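Local coordinates for PDZ domain protein (Parabacteroides distasonis, PDB 4L8N) that is of unknown function but binds magnesium and carries PDZ domains, which in other proteins commonly recognise peptides, at residues N103-S112 against K305-I316; I45-N55 against R76-N85. One frame throughout, in Å; residues are numbered along the deposited sequence.

Contact 1: N103-S112 against K305-I316; sequences NAITEDQLAS and KTYNYTGISYDI
Glu107 reaches from the first turn of helix 107-112 into the tight turn between strands 305-309 and 312-315, and beside it Ile105 pairs with Tyr314 in a short antiparallel sheet. The carboxylate is the tightly packed, buried part of the contact. CG sits beside the backbone N and the chain runs straight beyond it (chi2 173°), which carries both oxygens to the turn. OE1 accepts two backbone N-H groups. Thr310 N meets Glu107 OE1 at 2.8 Å on its syn lone pair, and Gly311 N meets the same OE1 at 2.9 Å from above the carboxylate plane. OE2 takes the hydroxyls of Thr310 and Tyr413. Four bonds grip the buried carboxylate, which probably carries its charge there. Along the helix, Ala111 CB packs 3.7 Å from Tyr307 CB, while Asp108 CA makes an off-centre CH-pi contact with the Tyr307 ring. Leu110 CD1 touches Tyr314 CD1 at 3.6 Å. Thr106 and Gln109 form a capping box at the helix start.

The looser sides lie at the two ends. At one, Ile316 is exposed, and its CB rests 3.7 Å from Ile105 CG1. At the other lies exposed Ser112. Here Lys305 bends at chi3 (-65°) and turns its amine to the helix. NZ bonds to Asp108 O and forms a salt bridge with Asp108 OD1, whose hydrogen bond is weak. Lys305 NZ also donates to Ser112 OG at 2.8 Å.

Contact 2: I45-N55 against R76-N85; sequences IKKYDVIEEIN and RNDVLLTISN
Ile51 and Ile83 meet at the apolar centre of this antiparallel strand pair, part of the PDZ domain sheet. Ile51 CG1 lies 3.7 Å from Ile83 CD1. Leu81 CD2 sits by Ile51 CD1, and the Ile45 side chain crosses those of Ile83 and Leu81 at about a right angle, touching both with CD1. Further along, Ile54 and Val79 lie side by side, and Ile54 CG2 is 3.8 Å from Val79 CG1. Leu71 of helix 67-71 packs on Ile54 and Leu81.

A classic beta bulge interrupts the ladder: Glu52 and Glu53 both face Thr82. Thr82 O accepts Glu52 N at 2.8 Å and, weakly, Glu53 N. The Glu52 side chain bends at chi2 (-78°) to bring its carboxylate to Ser84. Ser84 OG donates to the anti lone pair of Glu52 OE2 at 2.7 Å, while OE1 forms a salt bridge with Lys28.

The polar edge begins at Asp49, which closes the type II turn from Lys46. Its OD2 takes Lys46 N from above the carboxylate plane, and Asp49 OD1 takes Asn85 ND2 at 2.9 Å. An alanine in its place would leave Lys46 N and the Asn85 amide without this acceptor, and the amide is likely to be freer to turn. At the far end, Asn55 N donates to Leu80 O. Asn55 OD1 in turn accepts Leu80 N at 3.1 Å, from above its carbonyl plane.

Overall arrangement
From the N terminus, the chain first reaches contact 2. It closes a short loop: the 20 residues between its segments hold strand 57-58 and helix 67-71, and the pairing joins two inner strands of the six-stranded sheet. Strand 91-101 then completes that sheet and leads almost directly to residues 103-112. Contact 1 closes a far larger loop of 192 residues, which takes in the whole DUF4136 region. It packs the helix on strand 298-309 of the eleven-stranded sheet, while strand 104-105 pairs with 312-315 at the edge of a three-stranded sheet. The two follow in series and neither nest nor cross. The centres of contact 1 and contact 2 are about 28 Å apart, their nearest atoms about 13 Å.

Contact 1: N103-S112 against K305-I316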
loop_
_atom_site.group_PDB
_atom_site.type_symbol
_atom_site.label_atom_id
_atom_site.label_comp_id
_atom_site.label_asym_id
_atom_site.label_seq_id
_atom_site.Cartn_x
_atom_site.Cartn_y
_atom_site.Cartn_z
ATOM N N ASN A 103 24.785 40.864 10.572
ATOM C CA ASN A 103 25.152 41.311 9.218
ATOM C C ASN A 103 26.191 40.385 8.498
ATOM O O ASN A 103 26.665 40.731 7.407
ATOM C CB ASN A 103 25.707 42.745 9.298
ATOM C CG ASN A 103 26.980 42.883 10.109
ATOM O OD1 ASN A 103 27.205 42.176 11.096
ATOM N ND2 ASN A 103 27.844 43.801 9.714
ATOM N N ALA A 104 26.537 39.224 9.101
ATOM C CA ALA A 104 27.516 38.277 8.550
ATOM C C ALA A 104 26.903 37.322 7.524
ATOM O O ALA A 104 25.807 36.785 7.727
ATOM C CB ALA A 104 28.171 37.472 9.665
ATOM N N ILE A 105 27.612 37.167 6.392
ATOM C CA ILE A 105 27.291 36.225 5.327
ATOM C C ILE A 105 28.430 35.231 5.384
ATOM O O ILE A 105 29.597 35.620 5.234
ATOM C CB ILE A 105 27.064 36.867 3.916
ATOM C CG1 ILE A 105 25.888 37.873 3.908
ATOM C CG2 ILE A 105 26.857 35.795 2.831
ATOM C CD1 ILE A 105 24.438 37.321 4.309
ATOM N N THR A 106 28.104 33.977 5.703
ATOM C CA THR A 106 29.100 32.930 5.854
ATOM C C THR A 106 29.363 32.239 4.522
ATOM O O THR A 106 28.534 32.298 3.602
ATOM C CB THR A 106 28.655 31.907 6.907
ATOM O OG1 THR A 106 27.550 31.161 6.418
ATOM C CG2 THR A 106 28.323 32.532 8.238
ATOM N N GLU A 107 30.507 31.545 4.443
ATOM C CA GLU A 107 30.891 30.762 3.277
ATOM C C GLU A 107 29.894 29.613 3.058
ATOM O O GLU A 107 29.660 29.243 1.915
ATOM C CB GLU A 107 32.325 30.243 3.409
ATOM C CG GLU A 107 33.370 31.348 3.287
ATOM C CD GLU A 107 34.788 30.904 3.584
ATOM O OE1 GLU A 107 34.989 30.042 4.474
ATOM O OE2 GLU A 107 35.703 31.415 2.903
ATOM N N ASP A 108 29.253 29.116 4.126
ATOM C CA ASP A 108 28.219 28.079 4.028
ATOM C C ASP A 108 26.998 28.651 3.263
ATOM O O ASP A 108 26.461 28.000 2.358
ATOM C CB ASP A 108 27.824 27.582 5.433
ATOM C CG ASP A 108 26.683 26.588 5.447
ATOM O OD1 ASP A 108 26.945 25.378 5.228
ATOM O OD2 ASP A 108 25.524 27.015 5.695
ATOM N N GLN A 109 26.605 29.895 3.595
ATOM C CA GLN A 109 25.484 30.562 2.944
ATOM C C GLN A 109 25.795 30.800 1.455
ATOM O O GLN A 109 24.984 30.434 0.604
ATOM C CB GLN A 109 25.141 31.877 3.665
ATOM C CG GLN A 109 24.560 31.684 5.070
ATOM C CD GLN A 109 24.435 33.004 5.792
ATOM O OE1 GLN A 109 25.418 33.594 6.258
ATOM N NE2 GLN A 109 23.225 33.521 5.861
ATOM N N LEU A 110 26.990 31.352 1.152
ATOM C CA LEU A 110 27.462 31.651 -0.202
ATOM C C LEU A 110 27.611 30.385 -1.066
ATOM O O LEU A 110 27.325 30.434 -2.264
ATOM C CB LEU A 110 28.786 32.417 -0.157
ATOM C CG LEU A 110 28.726 33.849 0.387
ATOM C CD1 LEU A 110 30.064 34.295 0.900
ATOM C CD2 LEU A 110 28.188 34.836 -0.652
ATOM N N ALA A 111 28.007 29.250 -0.458
ATOM C CA ALA A 111 28.128 27.976 -1.170
ATOM C C ALA A 111 26.763 27.541 -1.698
ATOM O O ALA A 111 26.675 27.003 -2.798
ATOM C CB ALA A 111 28.711 26.913 -0.261
ATOM N N SER A 112 25.699 27.829 -0.930
ATOM C CA SER A 112 24.315 27.545 -1.289
ATOM C C SER A 112 23.802 28.534 -2.329
ATOM O O SER A 112 23.109 28.111 -3.257
ATOM C CB SER A 112 23.431 27.589 -0.059
ATOM O OG SER A 112 23.417 26.322 0.568
ATOM N N LYS A 305 26.601 19.163 0.339
ATOM C CA LYS A 305 27.354 20.412 0.131
ATOM C C LYS A 305 28.850 20.212 0.346
ATOM O O LYS A 305 29.265 19.628 1.348
ATOM C CB LYS A 305 26.858 21.538 1.059
ATOM C CG LYS A 305 27.536 22.900 0.827
ATOM C CD LYS A 305 27.116 23.989 1.837
ATOM C CE LYS A 305 25.648 24.325 1.702
ATOM N NZ LYS A 305 25.275 25.530 2.467
ATOM N N THR A 306 29.642 20.716 -0.595
ATOM C CA THR A 306 31.089 20.728 -0.511
ATOM C C THR A 306 31.541 22.099 -0.944
ATOM O O THR A 306 31.163 22.549 -2.012
ATOM C CB THR A 306 31.743 19.608 -1.331
ATOM O OG1 THR A 306 31.232 18.350 -0.899
ATOM C CG2 THR A 306 33.271 19.604 -1.200
ATOM N N TYR A 307 32.347 22.767 -0.125
ATOM C CA TYR A 307 32.883 24.073 -0.469
ATOM C C TYR A 307 34.271 24.257 0.115
ATOM O O TYR A 307 34.641 23.551 1.052
ATOM C CB TYR A 307 31.935 25.207 -0.022
ATOM C CG TYR A 307 31.730 25.352 1.476
ATOM C CD1 TYR A 307 30.755 24.613 2.140
ATOM C CD2 TYR A 307 32.416 26.321 2.203
ATOM C CE1 TYR A 307 30.541 24.756 3.509
ATOM C CE2 TYR A 307 32.177 26.508 3.565
ATOM C CZ TYR A 307 31.248 25.711 4.217
ATOM O OH TYR A 307 31.002 25.871 5.561
ATOM N N ASN A 308 35.045 25.205 -0.452
ATOM C CA ASN A 308 36.355 25.617 0.077
ATOM C C ASN A 308 36.085 26.547 1.247
ATOM O O ASN A 308 35.431 27.590 1.073
ATOM C CB ASN A 308 37.227 26.319 -0.980
ATOM C CG ASN A 308 38.097 25.443 -1.848
ATOM O OD1 ASN A 308 38.436 24.291 -1.541
ATOM N ND2 ASN A 308 38.532 26.016 -2.941
ATOM N N TYR A 309 36.540 26.136 2.443
ATOM C CA TYR A 309 36.376 26.867 3.681
ATOM C C TYR A 309 37.664 27.592 4.096
ATOM O O TYR A 309 38.725 26.966 4.195
ATOM C CB TYR A 309 35.939 25.892 4.774
ATOM C CG TYR A 309 35.913 26.487 6.166
ATOM C CD1 TYR A 309 34.879 27.328 6.565
ATOM C CD2 TYR A 309 36.911 26.192 7.092
ATOM C CE1 TYR A 309 34.846 27.875 7.844
ATOM C CE2 TYR A 309 36.876 26.716 8.379
ATOM C CZ TYR A 309 35.843 27.563 8.749
ATOM O OH TYR A 309 35.785 28.079 10.019
ATOM N N THR A 310 37.546 28.903 4.380
ATOM C CA THR A 310 38.631 29.762 4.871
ATOM C C THR A 310 38.275 30.275 6.292
ATOM O O THR A 310 39.162 30.490 7.109
ATOM C CB THR A 310 38.925 30.931 3.924
ATOM O OG1 THR A 310 37.875 31.891 4.030
ATOM C CG2 THR A 310 39.146 30.505 2.472
ATOM N N GLY A 311 36.992 30.472 6.563
ATOM C CA GLY A 311 36.518 30.947 7.857
ATOM C C GLY A 311 36.086 32.394 7.867
ATOM O O GLY A 311 35.720 32.902 8.922
ATOM N N ILE A 312 36.131 33.072 6.701
ATOM C CA ILE A 312 35.767 34.488 6.561
ATOM C C ILE A 312 34.246 34.626 6.436
ATOM O O ILE A 312 33.597 33.875 5.697
ATOM C CB ILE A 312 36.497 35.173 5.343
ATOM C CG1 ILE A 312 38.032 35.129 5.474
ATOM C CG2 ILE A 312 36.029 36.625 5.109
ATOM C CD1 ILE A 312 38.804 35.153 4.107
ATOM N N SER A 313 33.697 35.610 7.162
ATOM C CA SER A 313 32.312 36.045 7.099
ATOM C C SER A 313 32.311 37.460 6.472
ATOM O O SER A 313 33.200 38.260 6.769
ATOM C CB SER A 313 31.674 35.995 8.476
ATOM O OG SER A 313 31.509 34.640 8.865
ATOM N N TYR A 314 31.392 37.728 5.540
ATOM C CA TYR A 314 31.342 38.989 4.783
ATOM C C TYR A 314 30.127 39.825 5.190
ATOM O O TYR A 314 29.137 39.254 5.659
ATOM C CB TYR A 314 31.300 38.690 3.258
ATOM C CG TYR A 314 32.425 37.805 2.753
ATOM C CD1 TYR A 314 32.299 36.420 2.741
ATOM C CD2 TYR A 314 33.614 38.352 2.289
ATOM C CE1 TYR A 314 33.338 35.602 2.301
ATOM C CE2 TYR A 314 34.656 37.544 1.838
ATOM C CZ TYR A 314 34.509 36.168 1.830
ATOM O OH TYR A 314 35.526 35.362 1.369
ATOM N N ASP A 315 30.188 41.168 5.007
ATOM C CA ASP A 315 29.077 42.077 5.342
ATOM C C ASP A 315 27.988 41.971 4.278
ATOM O O ASP A 315 28.260 42.222 3.112
ATOM C CB ASP A 315 29.580 43.538 5.464
ATOM C CG ASP A 315 28.737 44.513 6.288
ATOM O OD1 ASP A 315 27.488 44.418 6.236
ATOM O OD2 ASP A 315 29.328 45.429 6.914
ATOM N N ILE A 316 26.755 41.614 4.678
ATOM C CA ILE A 316 25.579 41.470 3.797
ATOM C C ILE A 316 25.384 42.722 2.885
ATOM O O ILE A 316 24.890 42.586 1.765
ATOM C CB ILE A 316 24.296 41.139 4.633
ATOM C CG1 ILE A 316 23.086 40.749 3.732
ATOM C CG2 ILE A 316 23.957 42.223 5.681
ATOM C CD1 ILE A 316 21.825 40.175 4.466
#

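Contact 2: I45-N55 against R76-N85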
loop_
_atom_site.group_PDB
_atom_site.type_symbol
_atom_site.label_atom_id
_atom_site.label_comp_id
_atom_site.label_asym_id
_atom_site.label_seq_id
_atom_site.Cartn_x
_atom_site.Cartn_y
_atom_site.Cartn_z
ATOM N N ILE A 45 25.713 15.168 20.564
ATOM C CA ILE A 45 24.267 15.068 20.337
ATOM C C ILE A 45 24.084 14.277 19.044
ATOM O O ILE A 45 24.722 14.593 18.042
ATOM C CB ILE A 45 23.535 16.445 20.297
ATOM C CG1 ILE A 45 23.775 17.265 21.584
ATOM C CG2 ILE A 45 22.014 16.277 20.015
ATOM C CD1 ILE A 45 23.014 16.830 22.846
ATOM N N LYS A 46 23.256 13.234 19.085
ATOM C CA LYS A 46 22.975 12.338 17.954
ATOM C C LYS A 46 21.489 12.357 17.602
ATOM O O LYS A 46 20.659 12.686 18.440
ATOM C CB LYS A 46 23.405 10.884 18.296
ATOM C CG LYS A 46 24.855 10.734 18.788
ATOM C CD LYS A 46 25.892 10.681 17.652
ATOM C CE LYS A 46 27.327 10.686 18.144
ATOM N NZ LYS A 46 27.703 9.418 18.838
ATOM N N LYS A 47 21.161 12.018 16.353
ATOM C CA LYS A 47 19.790 11.895 15.871
ATOM C C LYS A 47 18.977 10.974 16.775
ATOM O O LYS A 47 19.492 9.934 17.230
ATOM C CB LYS A 47 19.791 11.281 14.459
ATOM C CG LYS A 47 19.806 12.244 13.291
ATOM C CD LYS A 47 19.866 11.403 11.984
ATOM C CE LYS A 47 19.150 12.016 10.815
ATOM N NZ LYS A 47 19.967 13.079 10.164
ATOM N N TYR A 48 17.712 11.359 17.020
ATOM C CA TYR A 48 16.670 10.627 17.760
ATOM C C TYR A 48 16.927 10.650 19.268
ATOM O O TYR A 48 16.179 10.026 20.019
ATOM C CB TYR A 48 16.406 9.198 17.179
ATOM C CG TYR A 48 16.289 9.238 15.660
ATOM C CD1 TYR A 48 15.423 10.135 15.029
ATOM C CD2 TYR A 48 17.143 8.488 14.855
ATOM C CE1 TYR A 48 15.403 10.273 13.642
ATOM C CE2 TYR A 48 17.114 8.597 13.467
ATOM C CZ TYR A 48 16.236 9.486 12.861
ATOM O OH TYR A 48 16.197 9.589 11.487
ATOM N N ASP A 49 17.876 11.492 19.722
ATOM C CA ASP A 49 18.109 11.745 21.140
ATOM C C ASP A 49 16.883 12.425 21.695
ATOM O O ASP A 49 16.245 13.213 20.973
ATOM C CB ASP A 49 19.349 12.651 21.366
ATOM C CG ASP A 49 20.681 11.947 21.512
ATOM O OD1 ASP A 49 20.696 10.699 21.494
ATOM O OD2 ASP A 49 21.718 12.650 21.641
ATOM N N VAL A 50 16.548 12.117 22.971
ATOM C CA VAL A 50 15.407 12.697 23.678
ATOM C C VAL A 50 15.913 13.682 24.727
ATOM O O VAL A 50 16.675 13.301 25.619
ATOM C CB VAL A 50 14.502 11.615 24.303
ATOM C CG1 VAL A 50 13.405 12.240 25.162
ATOM C CG2 VAL A 50 13.888 10.735 23.225
ATOM N N ILE A 51 15.491 14.951 24.617
ATOM C CA ILE A 51 15.835 15.964 25.616
ATOM C C ILE A 51 14.894 15.752 26.820
ATOM O O ILE A 51 13.681 15.977 26.720
ATOM C CB ILE A 51 15.790 17.413 25.080
ATOM C CG1 ILE A 51 16.740 17.603 23.868
ATOM C CG2 ILE A 51 16.072 18.419 26.225
ATOM C CD1 ILE A 51 16.673 18.950 23.232
ATOM N N GLU A 52 15.450 15.239 27.920
ATOM C CA GLU A 52 14.687 14.952 29.130
ATOM C C GLU A 52 14.589 16.190 30.017
ATOM O O GLU A 52 13.517 16.476 30.552
ATOM C CB GLU A 52 15.307 13.778 29.909
ATOM C CG GLU A 52 15.246 12.444 29.177
ATOM C CD GLU A 52 13.918 11.715 29.175
ATOM O OE1 GLU A 52 12.994 12.134 29.909
ATOM O OE2 GLU A 52 13.814 10.697 28.453
ATOM N N GLU A 53 15.721 16.892 30.207
ATOM C CA GLU A 53 15.808 18.100 31.026
ATOM C C GLU A 53 16.652 19.141 30.326
ATOM O O GLU A 53 17.570 18.803 29.573
ATOM C CB GLU A 53 16.393 17.831 32.438
ATOM C CG GLU A 53 15.882 16.605 33.191
ATOM C CD GLU A 53 16.562 16.294 34.518
ATOM O OE1 GLU A 53 17.572 16.959 34.857
ATOM O OE2 GLU A 53 16.078 15.376 35.221
ATOM N N ILE A 54 16.336 20.414 30.579
ATOM C CA ILE A 54 17.088 21.568 30.083
ATOM C C ILE A 54 17.586 22.313 31.325
ATOM O O ILE A 54 16.790 22.663 32.195
ATOM C CB ILE A 54 16.256 22.473 29.126
ATOM C CG1 ILE A 54 15.641 21.654 27.962
ATOM C CG2 ILE A 54 17.096 23.664 28.625
ATOM C CD1 ILE A 54 14.494 22.342 27.162
ATOM N N ASN A 55 18.906 22.498 31.429
ATOM C CA ASN A 55 19.591 23.198 32.529
ATOM C C ASN A 55 19.109 22.736 33.929
ATOM O O ASN A 55 19.072 23.533 34.871
ATOM C CB ASN A 55 19.449 24.729 32.380
ATOM C CG ASN A 55 20.183 25.321 31.205
ATOM O OD1 ASN A 55 21.346 24.999 30.934
ATOM N ND2 ASN A 55 19.531 26.249 30.519
ATOM N N ARG A 76 22.574 33.054 29.558
ATOM C CA ARG A 76 23.380 31.836 29.447
ATOM C C ARG A 76 23.915 31.694 28.021
ATOM O O ARG A 76 23.317 32.237 27.085
ATOM C CB ARG A 76 22.532 30.607 29.845
ATOM C CG ARG A 76 23.351 29.406 30.295
ATOM C CD ARG A 76 22.518 28.302 30.919
ATOM N NE ARG A 76 23.324 27.097 31.128
ATOM C CZ ARG A 76 24.015 26.822 32.234
ATOM N NH1 ARG A 76 23.982 27.653 33.271
ATOM N NH2 ARG A 76 24.735 25.711 32.316
ATOM N N ASN A 77 25.044 30.977 27.854
ATOM C CA ASN A 77 25.626 30.716 26.531
ATOM C C ASN A 77 25.766 29.209 26.252
ATOM O O ASN A 77 25.626 28.787 25.098
ATOM C CB ASN A 77 26.964 31.414 26.361
ATOM C CG ASN A 77 26.924 32.494 25.310
ATOM O OD1 ASN A 77 25.857 33.004 24.936
ATOM N ND2 ASN A 77 28.088 32.872 24.816
ATOM N N ASP A 78 26.051 28.415 27.307
ATOM C CA ASP A 78 26.207 26.966 27.225
ATOM C C ASP A 78 24.991 26.314 27.863
ATOM O O ASP A 78 24.707 26.590 29.030
ATOM C CB ASP A 78 27.526 26.523 27.902
ATOM C CG ASP A 78 28.790 26.675 27.048
ATOM O OD1 ASP A 78 28.730 27.368 25.995
ATOM O OD2 ASP A 78 29.847 26.127 27.444
ATOM N N VAL A 79 24.243 25.493 27.090
ATOM C CA VAL A 79 23.028 24.816 27.562
ATOM C C VAL A 79 23.360 23.390 27.989
ATOM O O VAL A 79 23.840 22.593 27.173
ATOM C CB VAL A 79 21.853 24.829 26.540
ATOM C CG1 VAL A 79 20.516 24.599 27.238
ATOM C CG2 VAL A 79 21.814 26.133 25.757
ATOM N N LEU A 80 23.106 23.080 29.271
ATOM C CA LEU A 80 23.296 21.749 29.836
ATOM C C LEU A 80 22.033 20.916 29.564
ATOM O O LEU A 80 20.921 21.300 29.955
ATOM C CB LEU A 80 23.629 21.787 31.343
ATOM C CG LEU A 80 23.949 20.426 31.988
ATOM C CD1 LEU A 80 25.171 19.756 31.339
ATOM C CD2 LEU A 80 24.149 20.562 33.474
ATOM N N LEU A 81 22.212 19.784 28.875
ATOM C CA LEU A 81 21.108 18.922 28.492
ATOM C C LEU A 81 21.187 17.559 29.149
ATOM O O LEU A 81 22.263 16.980 29.281
ATOM C CB LEU A 81 21.136 18.767 26.963
ATOM C CG LEU A 81 20.083 19.507 26.124
ATOM C CD1 LEU A 81 19.911 20.961 26.532
ATOM C CD2 LEU A 81 20.425 19.419 24.649
ATOM N N THR A 82 20.040 17.062 29.574
ATOM C CA THR A 82 19.894 15.717 30.100
ATOM C C THR A 82 19.281 14.946 28.960
ATOM O O THR A 82 18.151 15.237 28.568
ATOM C CB THR A 82 19.082 15.701 31.391
ATOM O OG1 THR A 82 19.755 16.508 32.369
ATOM C CG2 THR A 82 18.854 14.285 31.921
ATOM N N ILE A 83 20.059 14.031 28.367
ATOM C CA ILE A 83 19.637 13.264 27.214
ATOM C C ILE A 83 19.361 11.805 27.559
ATOM O O ILE A 83 19.995 11.241 28.443
ATOM C CB ILE A 83 20.719 13.364 26.085
ATOM C CG1 ILE A 83 20.934 14.816 25.546
ATOM C CG2 ILE A 83 20.470 12.372 24.945
ATOM C CD1 ILE A 83 19.706 15.561 24.889
ATOM N N SER A 84 18.433 11.194 26.811
ATOM C CA SER A 84 18.181 9.769 26.810
ATOM C C SER A 84 18.090 9.283 25.344
ATOM O O SER A 84 17.626 10.005 24.447
ATOM C CB SER A 84 16.949 9.389 27.628
ATOM O OG SER A 84 15.719 9.522 26.939
ATOM N N ASN A 85 18.590 8.071 25.118
ATOM C CA ASN A 85 18.565 7.362 23.843
ATOM C C ASN A 85 18.654 5.845 24.109
ATOM O O ASN A 85 18.472 5.401 25.251
ATOM C CB ASN A 85 19.687 7.849 22.928
ATOM C CG ASN A 85 21.048 7.784 23.537
ATOM O OD1 ASN A 85 21.379 6.869 24.280
ATOM N ND2 ASN A 85 21.852 8.787 23.275
#